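Local structure of aldehyde dehydrogenase (4O6R) at residues A48-D51 against L52-A56; L297-R300 against I301-F305; Q335-D338 against R339-Y343; W483-D487 against G488-P492. The protein probably oxidises aldehydes to carboxylic acids with NAD(P)+ as cofactor, and binds adenosine monophosphate in its nucleotide pocket. All coordinates share one frame; numbering follows the deposited sequence.

Contact 1 (A48-D51 against L52-A56); sequences ADVD and LAVDA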
loop_
_atom_site.group_PDB
_atom_site.type_symbol
_atom_site.label_atom_id
_atom_site.label_comp_id
_atom_site.label_asym_id
_atom_site.label_seq_id
_atom_site.Cartn_x
_atom_site.Cartn_y
_atom_site.Cartn_z
ATOM N N ALA A 48 -8.298 -6.654 -41.080
ATOM C CA ALA A 48 -9.589 -7.326 -40.908
ATOM C C ALA A 48 -9.540 -8.385 -39.804
ATOM O O ALA A 48 -10.529 -8.609 -39.106
ATOM C CB ALA A 48 -10.040 -7.944 -42.222
ATOM N N ASP A 49 -8.394 -9.030 -39.634
ATOM C CA ASP A 49 -8.250 -10.057 -38.605
ATOM C C ASP A 49 -8.099 -9.428 -37.237
ATOM O O ASP A 49 -8.667 -9.898 -36.259
ATOM C CB ASP A 49 -7.033 -10.924 -38.886
ATOM C CG ASP A 49 -7.138 -11.654 -40.222
ATOM O OD1 ASP A 49 -8.024 -12.542 -40.353
ATOM O OD2 ASP A 49 -6.348 -11.312 -41.131
ATOM N N VAL A 50 -7.336 -8.349 -37.175
ATOM C CA VAL A 50 -7.285 -7.568 -35.950
ATOM C C VAL A 50 -8.688 -7.116 -35.537
ATOM O O VAL A 50 -9.049 -7.197 -34.358
ATOM C CB VAL A 50 -6.346 -6.359 -36.082
ATOM C CG1 VAL A 50 -6.462 -5.463 -34.865
ATOM C CG2 VAL A 50 -4.924 -6.850 -36.258
ATOM N N ASP A 51 -9.490 -6.674 -36.497
ATOM C CA ASP A 51 -10.882 -6.315 -36.189
ATOM C C ASP A 51 -11.685 -7.471 -35.581
ATOM O O ASP A 51 -12.355 -7.300 -34.591
ATOM C CB ASP A 51 -11.601 -5.752 -37.424
ATOM C CG ASP A 51 -11.066 -4.386 -37.844
ATOM O OD1 ASP A 51 -10.311 -3.793 -37.061
ATOM O OD2 ASP A 51 -11.369 -3.916 -38.971
ATOM N N LEU A 52 -11.565 -8.660 -36.165
ATOM C CA LEU A 52 -12.231 -9.837 -35.638
ATOM C C LEU A 52 -11.755 -10.151 -34.220
ATOM O O LEU A 52 -12.553 -10.509 -33.369
ATOM C CB LEU A 52 -12.009 -11.048 -36.554
ATOM C CG LEU A 52 -12.705 -10.967 -37.910
ATOM C CD1 LEU A 52 -12.263 -12.121 -38.785
ATOM C CD2 LEU A 52 -14.219 -10.990 -37.772
ATOM N N ALA A 53 -10.455 -10.010 -33.976
ATOM C CA ALA A 53 -9.884 -10.282 -32.667
ATOM C C ALA A 53 -10.355 -9.297 -31.619
ATOM O O ALA A 53 -10.683 -9.697 -30.516
ATOM C CB ALA A 53 -8.365 -10.289 -32.756
ATOM N N VAL A 54 -10.370 -8.006 -31.964
ATOM C CA VAL A 54 -10.851 -6.998 -31.043
ATOM C C VAL A 54 -12.357 -7.185 -30.798
ATOM O O VAL A 54 -12.807 -7.094 -29.670
ATOM C CB VAL A 54 -10.529 -5.568 -31.517
ATOM C CG1 VAL A 54 -11.189 -4.526 -30.620
ATOM C CG2 VAL A 54 -9.020 -5.338 -31.562
ATOM N N ASP A 55 -13.124 -7.481 -31.831
ATOM C CA ASP A 55 -14.551 -7.818 -31.634
ATOM C C ASP A 55 -14.748 -8.961 -30.622
ATOM O O ASP A 55 -15.579 -8.884 -29.720
ATOM C CB ASP A 55 -15.206 -8.185 -32.972
ATOM C CG ASP A 55 -15.417 -6.973 -33.874
ATOM O OD1 ASP A 55 -15.099 -5.842 -33.453
ATOM O OD2 ASP A 55 -15.923 -7.167 -35.006
ATOM N N ALA A 56 -13.982 -10.027 -30.785
ATOM C CA ALA A 56 -14.071 -11.177 -29.867
ATOM C C ALA A 56 -13.719 -10.794 -28.428
ATOM O O ALA A 56 -14.423 -11.157 -27.491
ATOM C CB ALA A 56 -13.168 -12.298 -30.354
#

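Contact 2 (L297-R300 against I301-F305); sequences LHER and IADAF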
loop_
_atom_site.group_PDB
_atom_site.type_symbol
_atom_site.label_atom_id
_atom_site.label_comp_id
_atom_site.label_asym_id
_atom_site.label_seq_id
_atom_site.Cartn_x
_atom_site.Cartn_y
_atom_site.Cartn_z
ATOM N N LEU A 297 35.206 -0.320 -17.640
ATOM C CA LEU A 297 36.190 -0.949 -16.753
ATOM C C LEU A 297 37.145 0.063 -16.149
ATOM O O LEU A 297 37.677 0.914 -16.859
ATOM C CB LEU A 297 37.041 -1.944 -17.541
ATOM C CG LEU A 297 36.279 -3.077 -18.214
ATOM C CD1 LEU A 297 37.251 -3.889 -19.041
ATOM C CD2 LEU A 297 35.601 -3.977 -17.181
ATOM N N HIS A 298 37.373 -0.045 -14.844
ATOM C CA HIS A 298 38.328 0.812 -14.189
ATOM C C HIS A 298 39.720 0.532 -14.768
ATOM O O HIS A 298 40.107 -0.615 -14.948
ATOM C CB HIS A 298 38.352 0.581 -12.680
ATOM C CG HIS A 298 39.106 1.635 -11.942
ATOM N ND1 HIS A 298 40.474 1.611 -11.828
ATOM C CD2 HIS A 298 38.705 2.786 -11.365
ATOM C CE1 HIS A 298 40.890 2.683 -11.176
ATOM N NE2 HIS A 298 39.832 3.409 -10.872
ATOM N N GLU A 299 40.449 1.593 -15.040
ATOM C CA GLU A 299 41.773 1.498 -15.671
ATOM C C GLU A 299 42.735 0.510 -14.969
ATOM O O GLU A 299 43.529 -0.151 -15.625
ATOM C CB GLU A 299 42.421 2.890 -15.749
ATOM C CG GLU A 299 43.697 2.940 -16.600
ATOM C CD GLU A 299 43.425 2.669 -18.096
ATOM O OE1 GLU A 299 42.655 3.482 -18.699
ATOM O OE2 GLU A 299 43.945 1.653 -18.660
ATOM N N ARG A 300 42.710 0.471 -13.640
ATOM C CA ARG A 300 43.610 -0.400 -12.890
ATOM C C ARG A 300 43.381 -1.885 -13.144
ATOM O O ARG A 300 44.323 -2.639 -13.061
ATOM C CB ARG A 300 43.559 -0.111 -11.376
ATOM C CG ARG A 300 44.157 1.228 -10.979
ATOM C CD ARG A 300 45.684 1.184 -11.108
ATOM N NE ARG A 300 46.292 2.485 -11.403
ATOM C CZ ARG A 300 46.708 3.361 -10.489
ATOM N NH1 ARG A 300 46.568 3.107 -9.183
ATOM N NH2 ARG A 300 47.258 4.505 -10.891
ATOM N N ILE A 301 42.151 -2.290 -13.448
ATOM C CA ILE A 301 41.834 -3.716 -13.677
ATOM C C ILE A 301 41.441 -4.055 -15.118
ATOM O O ILE A 301 41.200 -5.224 -15.453
ATOM C CB ILE A 301 40.789 -4.256 -12.674
ATOM C CG1 ILE A 301 39.469 -3.465 -12.644
ATOM C CG2 ILE A 301 41.355 -4.246 -11.266
ATOM C CD1 ILE A 301 38.607 -3.634 -13.851
ATOM N N ALA A 302 41.398 -3.046 -15.992
ATOM C CA ALA A 302 40.861 -3.274 -17.350
ATOM C C ALA A 302 41.605 -4.353 -18.110
ATOM O O ALA A 302 40.986 -5.268 -18.618
ATOM C CB ALA A 302 40.840 -1.978 -18.133
ATOM N N ASP A 303 42.938 -4.279 -18.127
ATOM C CA ASP A 303 43.730 -5.221 -18.890
ATOM C C ASP A 303 43.618 -6.629 -18.329
ATOM O O ASP A 303 43.410 -7.575 -19.083
ATOM C CB ASP A 303 45.191 -4.748 -19.011
ATOM C CG ASP A 303 45.296 -3.393 -19.753
ATOM O OD1 ASP A 303 44.846 -3.304 -20.895
ATOM O OD2 ASP A 303 45.757 -2.377 -19.169
ATOM N N ALA A 304 43.681 -6.748 -17.009
ATOM C CA ALA A 304 43.509 -8.018 -16.324
ATOM C C ALA A 304 42.142 -8.664 -16.629
ATOM O O ALA A 304 42.072 -9.837 -17.038
ATOM C CB ALA A 304 43.656 -7.815 -14.826
ATOM N N PHE A 305 41.089 -7.876 -16.467
ATOM C CA PHE A 305 39.739 -8.294 -16.765
ATOM C C PHE A 305 39.607 -8.774 -18.218
ATOM O O PHE A 305 39.091 -9.860 -18.482
ATOM C CB PHE A 305 38.806 -7.133 -16.538
ATOM C CG PHE A 305 37.345 -7.510 -16.591
ATOM C CD1 PHE A 305 36.724 -7.755 -17.806
ATOM C CD2 PHE A 305 36.600 -7.601 -15.422
ATOM C CE1 PHE A 305 35.385 -8.103 -17.862
ATOM C CE2 PHE A 305 35.272 -7.956 -15.478
ATOM C CZ PHE A 305 34.660 -8.195 -16.686
HETATM O O HOH W 1 44.637 -2.180 -16.654
HETATM O O HOH W 2 46.090 0.297 -17.658
HETATM O O HOH W 3 44.862 -4.581 -15.307
#

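Contact 3 (Q335-D338 against R339-Y343); sequences QHLD and RVLSY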
loop_
_atom_site.group_PDB
_atom_site.type_symbol
_atom_site.label_atom_id
_atom_site.label_comp_id
_atom_site.label_asym_id
_atom_site.label_seq_id
_atom_site.Cartn_x
_atom_site.Cartn_y
_atom_site.Cartn_z
ATOM N N GLN A 335 18.524 -10.621 -41.377
ATOM C CA GLN A 335 18.607 -9.167 -41.350
ATOM C C GLN A 335 19.361 -8.660 -40.141
ATOM O O GLN A 335 20.156 -7.720 -40.232
ATOM C CB GLN A 335 17.215 -8.551 -41.385
ATOM C CG GLN A 335 16.511 -8.788 -42.715
ATOM C CD GLN A 335 15.739 -10.109 -42.828
ATOM O OE1 GLN A 335 15.923 -11.050 -42.056
ATOM N NE2 GLN A 335 14.875 -10.179 -43.848
ATOM N N HIS A 336 19.138 -9.307 -39.006
ATOM C CA HIS A 336 19.774 -8.892 -37.793
ATOM C C HIS A 336 21.268 -9.259 -37.824
ATOM O O HIS A 336 22.113 -8.455 -37.394
ATOM C CB HIS A 336 19.066 -9.523 -36.581
ATOM C CG HIS A 336 19.636 -9.079 -35.292
ATOM N ND1 HIS A 336 19.821 -7.741 -34.999
ATOM C CD2 HIS A 336 20.111 -9.775 -34.225
ATOM C CE1 HIS A 336 20.369 -7.632 -33.801
ATOM N NE2 HIS A 336 20.577 -8.849 -33.319
ATOM N N LEU A 337 21.598 -10.458 -38.315
ATOM C CA LEU A 337 22.999 -10.811 -38.541
ATOM C C LEU A 337 23.729 -9.784 -39.421
ATOM O O LEU A 337 24.834 -9.381 -39.108
ATOM C CB LEU A 337 23.148 -12.182 -39.186
ATOM C CG LEU A 337 24.560 -12.495 -39.650
ATOM C CD1 LEU A 337 25.470 -12.651 -38.440
ATOM C CD2 LEU A 337 24.624 -13.744 -40.491
ATOM N N ASP A 338 23.134 -9.414 -40.550
ATOM C CA ASP A 338 23.782 -8.439 -41.434
ATOM C C ASP A 338 24.015 -7.105 -40.718
ATOM O O ASP A 338 25.041 -6.474 -40.895
ATOM C CB ASP A 338 22.962 -8.243 -42.692
ATOM C CG ASP A 338 23.002 -9.462 -43.599
ATOM O OD1 ASP A 338 23.870 -10.343 -43.413
ATOM O OD2 ASP A 338 22.140 -9.542 -44.481
ATOM N N ARG A 339 23.069 -6.712 -39.876
ATOM C CA ARG A 339 23.190 -5.503 -39.085
ATOM C C ARG A 339 24.401 -5.610 -38.125
ATOM O O ARG A 339 25.166 -4.669 -37.969
ATOM C CB ARG A 339 21.912 -5.328 -38.299
ATOM C CG ARG A 339 21.650 -3.949 -37.767
ATOM C CD ARG A 339 20.502 -3.228 -38.514
ATOM N NE ARG A 339 21.016 -1.883 -38.729
ATOM C CZ ARG A 339 21.144 -0.972 -37.770
ATOM N NH1 ARG A 339 20.663 -1.196 -36.548
ATOM N NH2 ARG A 339 21.706 0.195 -38.056
ATOM N N VAL A 340 24.585 -6.763 -37.507
ATOM C CA VAL A 340 25.662 -6.906 -36.523
ATOM C C VAL A 340 27.007 -6.920 -37.258
ATOM O O VAL A 340 27.960 -6.284 -36.818
ATOM C CB VAL A 340 25.459 -8.155 -35.634
ATOM C CG1 VAL A 340 26.677 -8.410 -34.753
ATOM C CG2 VAL A 340 24.202 -7.985 -34.789
ATOM N N LEU A 341 27.077 -7.602 -38.401
ATOM C CA LEU A 341 28.307 -7.613 -39.163
ATOM C C LEU A 341 28.645 -6.189 -39.650
ATOM O O LEU A 341 29.810 -5.759 -39.607
ATOM C CB LEU A 341 28.220 -8.618 -40.328
ATOM C CG LEU A 341 28.089 -10.080 -39.897
ATOM C CD1 LEU A 341 27.942 -11.035 -41.095
ATOM C CD2 LEU A 341 29.277 -10.464 -39.036
ATOM N N SER A 342 27.625 -5.436 -40.052
ATOM C CA SER A 342 27.836 -4.043 -40.462
ATOM C C SER A 342 28.432 -3.194 -39.300
ATOM O O SER A 342 29.312 -2.358 -39.533
ATOM C CB SER A 342 26.527 -3.456 -40.983
ATOM O OG SER A 342 26.658 -2.065 -41.278
ATOM N N TYR A 343 27.980 -3.442 -38.061
ATOM C CA TYR A 343 28.501 -2.722 -36.902
ATOM C C TYR A 343 29.946 -3.106 -36.580
ATOM O O TYR A 343 30.698 -2.264 -36.098
ATOM C CB TYR A 343 27.616 -2.875 -35.675
ATOM C CG TYR A 343 26.482 -1.877 -35.596
ATOM C CD1 TYR A 343 26.751 -0.524 -35.470
ATOM C CD2 TYR A 343 25.144 -2.275 -35.664
ATOM C CE1 TYR A 343 25.738 0.409 -35.377
ATOM C CE2 TYR A 343 24.108 -1.349 -35.585
ATOM C CZ TYR A 343 24.426 -0.000 -35.419
ATOM O OH TYR A 343 23.467 0.984 -35.337
#

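Contact 4 (W483-D487 against G488-P492); sequences WVNVD and GNVPP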
loop_
_atom_site.group_PDB
_atom_site.type_symbol
_atom_site.label_atom_id
_atom_site.label_comp_id
_atom_site.label_asym_id
_atom_site.label_seq_id
_atom_site.Cartn_x
_atom_site.Cartn_y
_atom_site.Cartn_z
ATOM N N TRP A 483 -18.538 8.065 -4.883
ATOM C CA TRP A 483 -18.867 8.874 -3.697
ATOM C C TRP A 483 -20.292 8.606 -3.296
ATOM O O TRP A 483 -21.201 8.731 -4.146
ATOM C CB TRP A 483 -18.790 10.368 -3.990
ATOM C CG TRP A 483 -17.434 10.930 -4.200
ATOM C CD1 TRP A 483 -16.639 10.760 -5.297
ATOM C CD2 TRP A 483 -16.725 11.813 -3.323
ATOM N NE1 TRP A 483 -15.474 11.479 -5.153
ATOM C CE2 TRP A 483 -15.482 12.108 -3.940
ATOM C CE3 TRP A 483 -16.997 12.341 -2.060
ATOM C CZ2 TRP A 483 -14.525 12.942 -3.356
ATOM C CZ3 TRP A 483 -16.039 13.185 -1.463
ATOM C CH2 TRP A 483 -14.799 13.462 -2.127
ATOM N N VAL A 484 -20.501 8.264 -2.027
ATOM C CA VAL A 484 -21.867 8.212 -1.468
ATOM C C VAL A 484 -22.087 9.330 -0.449
ATOM O O VAL A 484 -21.443 9.363 0.596
ATOM C CB VAL A 484 -22.163 6.902 -0.759
ATOM C CG1 VAL A 484 -23.642 6.834 -0.374
ATOM C CG2 VAL A 484 -21.775 5.712 -1.651
ATOM N N ASN A 485 -23.046 10.198 -0.736
ATOM C CA ASN A 485 -23.458 11.182 0.245
ATOM C C ASN A 485 -24.421 10.556 1.248
ATOM O O ASN A 485 -25.617 10.513 1.002
ATOM C CB ASN A 485 -24.124 12.357 -0.439
ATOM C CG ASN A 485 -24.466 13.455 0.543
ATOM O OD1 ASN A 485 -24.215 13.320 1.734
ATOM N ND2 ASN A 485 -25.060 14.534 0.044
ATOM N N VAL A 486 -23.894 10.091 2.370
ATOM C CA VAL A 486 -24.678 9.371 3.383
ATOM C C VAL A 486 -25.341 10.393 4.302
ATOM O O VAL A 486 -26.556 10.361 4.505
ATOM C CB VAL A 486 -23.792 8.432 4.207
ATOM C CG1 VAL A 486 -24.583 7.771 5.325
ATOM C CG2 VAL A 486 -23.107 7.393 3.309
ATOM N N ASP A 487 -24.530 11.297 4.849
ATOM C CA ASP A 487 -25.009 12.357 5.754
ATOM C C ASP A 487 -24.280 13.682 5.584
ATOM O O ASP A 487 -24.046 14.408 6.573
ATOM C CB ASP A 487 -24.814 11.908 7.198
ATOM C CG ASP A 487 -25.869 10.974 7.641
ATOM O OD1 ASP A 487 -27.058 11.339 7.541
ATOM O OD2 ASP A 487 -25.515 9.873 8.108
ATOM N N GLY A 488 -23.959 14.023 4.340
ATOM C CA GLY A 488 -23.150 15.183 4.065
ATOM C C GLY A 488 -23.824 16.500 4.357
ATOM O O GLY A 488 -23.145 17.488 4.619
ATOM N N ASN A 489 -25.149 16.544 4.295
ATOM C CA ASN A 489 -25.875 17.783 4.634
ATOM C C ASN A 489 -25.336 19.045 3.875
ATOM O O ASN A 489 -24.986 20.064 4.458
ATOM C CB ASN A 489 -25.897 17.988 6.155
ATOM C CG ASN A 489 -26.506 16.793 6.907
ATOM O OD1 ASN A 489 -26.082 16.459 8.012
ATOM N ND2 ASN A 489 -27.508 16.151 6.305
ATOM N N VAL A 490 -25.305 18.930 2.556
ATOM C CA VAL A 490 -24.820 19.967 1.649
ATOM C C VAL A 490 -25.857 21.101 1.525
ATOM O O VAL A 490 -26.981 20.868 1.102
ATOM C CB VAL A 490 -24.567 19.332 0.267
ATOM C CG1 VAL A 490 -24.025 20.369 -0.708
ATOM C CG2 VAL A 490 -23.587 18.174 0.400
ATOM N N PRO A 491 -25.491 22.324 1.922
ATOM C CA PRO A 491 -26.465 23.406 1.755
ATOM C C PRO A 491 -26.755 23.718 0.289
ATOM O O PRO A 491 -25.867 23.605 -0.558
ATOM C CB PRO A 491 -25.805 24.624 2.428
ATOM C CG PRO A 491 -24.490 24.189 2.930
ATOM C CD PRO A 491 -24.236 22.761 2.547
ATOM N N PRO A 492 -27.998 24.126 -0.016
ATOM C CA PRO A 492 -28.245 24.504 -1.392
ATOM C C PRO A 492 -27.291 25.606 -1.815
ATOM O O PRO A 492 -26.972 26.503 -1.035
ATOM C CB PRO A 492 -29.699 24.998 -1.388
ATOM C CG PRO A 492 -30.302 24.486 -0.134
ATOM C CD PRO A 492 -29.184 24.312 0.842
HETATM O O HOH W 4 -26.533 16.505 1.446
HETATM O O HOH W 5 -28.358 13.609 6.491
#

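Contact 1 (A48-D51 against L52-A56)
Leu-52 folds back against the turn before it: its CG rests 3.4 Å from Ala-48 O, the same carbonyl that takes the Leu-52 N-H at 3.1 Å. With CG anti to the carbonyl carbon (chi1 -69°), the branch trails toward the start of helix 47-66 and lies alongside that carbonyl. Asp-51 contributes chiefly its backbone. Its O receives Asp-55 N at 2.9 Å in a nearly straight bond (168° at the hydrogen), while its carboxylate turns away to a salt bridge between OD1 and Arg-219 NE on helix 213-222. On the buried side, Val-50 CG1 meets Val-54 CG2 at 4.2 Å, and Val-54 CG2 also leans on Val-50 O at 3.4 Å. Val-50 packs on Ala-216 and Arg-219, and Ala-53 and Val-54 on Val-178. This strip thus seats the helix on the Rossmann-type nucleotide-binding domain, with the Val-50 side chain about 6 Å from that of Lys-180, which binds AMP. Asp-49 OD2 accepts Thr-46 N, as in one half of a capping box, while OD1 takes Val-23 N. Acid groups gathered in the first turns, one of them paired with arginine, would suit the positive end of the helix dipole.

Contact 2 (L297-R300 against I301-F305)
Leu-297 CD2 stands almost squarely over the Phe-305 ring, 3.9 Å from its centroid and 9° off the normal, a CH-pi contact in which the two side chains meet at about a right angle. Behind it, Leu-297 CB packs on Ala-302 CB at 3.8 Å. Ile-301 closes the outer side: CG1 sits in the crowded position between backbone N and carbonyl carbon (chi1 56°), which swings CD1 to 3.5 Å from His-298 O. Val-264 of the neighbouring strand backs Leu-297, Ile-301 and Phe-305. The motif is a strand-turn-helix: strand 294-298, lying between strands 261-264 and 395-401 of the seven-stranded sheet, runs through a short turn into helix 302-315, whose Phe-305 reaches helix 270-282. In the turn, Ile-301 N bonds to His-298 O at 3.0 Å, approaching from above the carbonyl plane with a bent N-H. His-298 adds a second tie, its ND1 accepting Arg-300 N at 3.1 Å, so ND1 carries no proton in this bond; the donor sits 23° out of the ring plane. One turn on, a water lies 3.0 Å from both Arg-300 O and Ala-304 N, linking a carbonyl and an N-H four residues apart. At the solvent edge Glu-299 OE2 and Asp-303 OD2 stand 4.4 Å apart; Arg-400 makes salt bridges to both residues, which probably offsets their repulsion.

Contact 3 (Q335-D338 against R339-Y343)
Leu-337 O receives Leu-341 N at 2.9 Å, with 168° at the hydrogen, in the straightest of four successive i to i+4 bonds that carry this stretch of alpha-helix 334-349. The same carbonyl is sheltered by leucine carbon, since Leu-341 CG lies 3.4 Å from Leu-337 O. Leu-337 has its own CG anti to the backbone N (chi1 170°), which carries CD1 along the helix to 3.9 Å from Leu-341 CG; beyond the helix, Leu-337 touches Val-372. One residue earlier, the pattern repeats with a ring. Val-340 CG2 comes over one face of the His-336 imidazole, 4.2 Å from its centroid and 21° off the normal, displaced toward the CE1-NE2 rim. The ring's rotation is held by NE2, which must carry a proton to bond to Phe-392 O, and probably steadied by the ring of Trp-156, which meets it. The His-336 side chain is about 9 Å from the bound AMP, so this face of the helix borders the surroundings of the nucleotide. On the outer face, Asp-338 OD1 reaches back one turn to a salt bridge with Lys-334. Arg-339 bends round so that Tyr-343 CE2 sits 3.4 Å above its guanidinium plane, toward the rim. Tyr-343 OH is bonded to Glu-389 OE1 and takes a weak bond of 3.3 Å from Arg-339 NH2.

Contact 4 (W483-D487 against G488-P492)
The carboxamide of Asn-485 bonds through both of its ends. OD1 receives Gly-488 N at 2.7 Å, the donor lying in the carbonyl plane at a C=O...N angle of 158°. The ND2 end bonds to Asn-445 O of the second subunit and gives a hydrogen to a water at 2.8 Å; Val-490 CG2 approaches ND2 to 3.9 Å. All this happens where strand 477-485 of the oligomerisation arm, as in other aldehyde dehydrogenases, runs out into the C-terminal tail. The strand pairs antiparallel with strand 138-153 of its own chain, while Trp-483 and Val-484 pair in parallel with a strand of the second subunit, carrying the sheet across the interface, and the other large flat group, the Trp-483 ring, meets Trp-443 of that subunit with the planes at about 40°. CG anti to the backbone N (chi1 -175°) sends the Asn-485 amide forward into the turn, where OD1 comes within 3.2 Å of Gly-488 CA, a closeness permitted by the lack of a side chain there. The water on Asn-485 ND2 also accepts Val-490 N at 2.9 Å, tying strand end to tail. Asn-489, in a left-handed backbone conformation, turns the chain between these two bonds. Asp-487 OD2 makes a salt bridge to Arg-432 of the third subunit, so the turn is held by two neighbours. A second water donates to Asp-487 OD1 at 2.8 Å and accepts Asn-489 ND2 at 2.7 Å.

In the fold
The four contacts follow one another along the chain, and none touches another. Contact 1, on helix 47-66, lies against the sheet and helix 213-222 of the nucleotide-binding part; its centre is about 56 Å from that of contact 2, across the centre of the chain. Contact 2 leads from a central strand of the seven-stranded sheet, 294-298, into helix 302-315, and contact 3 lies on the next helix, 334-349, with nearest atoms about 18 Å away. Contact 4, at the end of strand 477-485 in the other sheet, is about 70 Å from contact 2, centre to centre. Contacts 1 and 3 thus approach the AMP pocket from different helices, whereas contact 4 serves the tetramer.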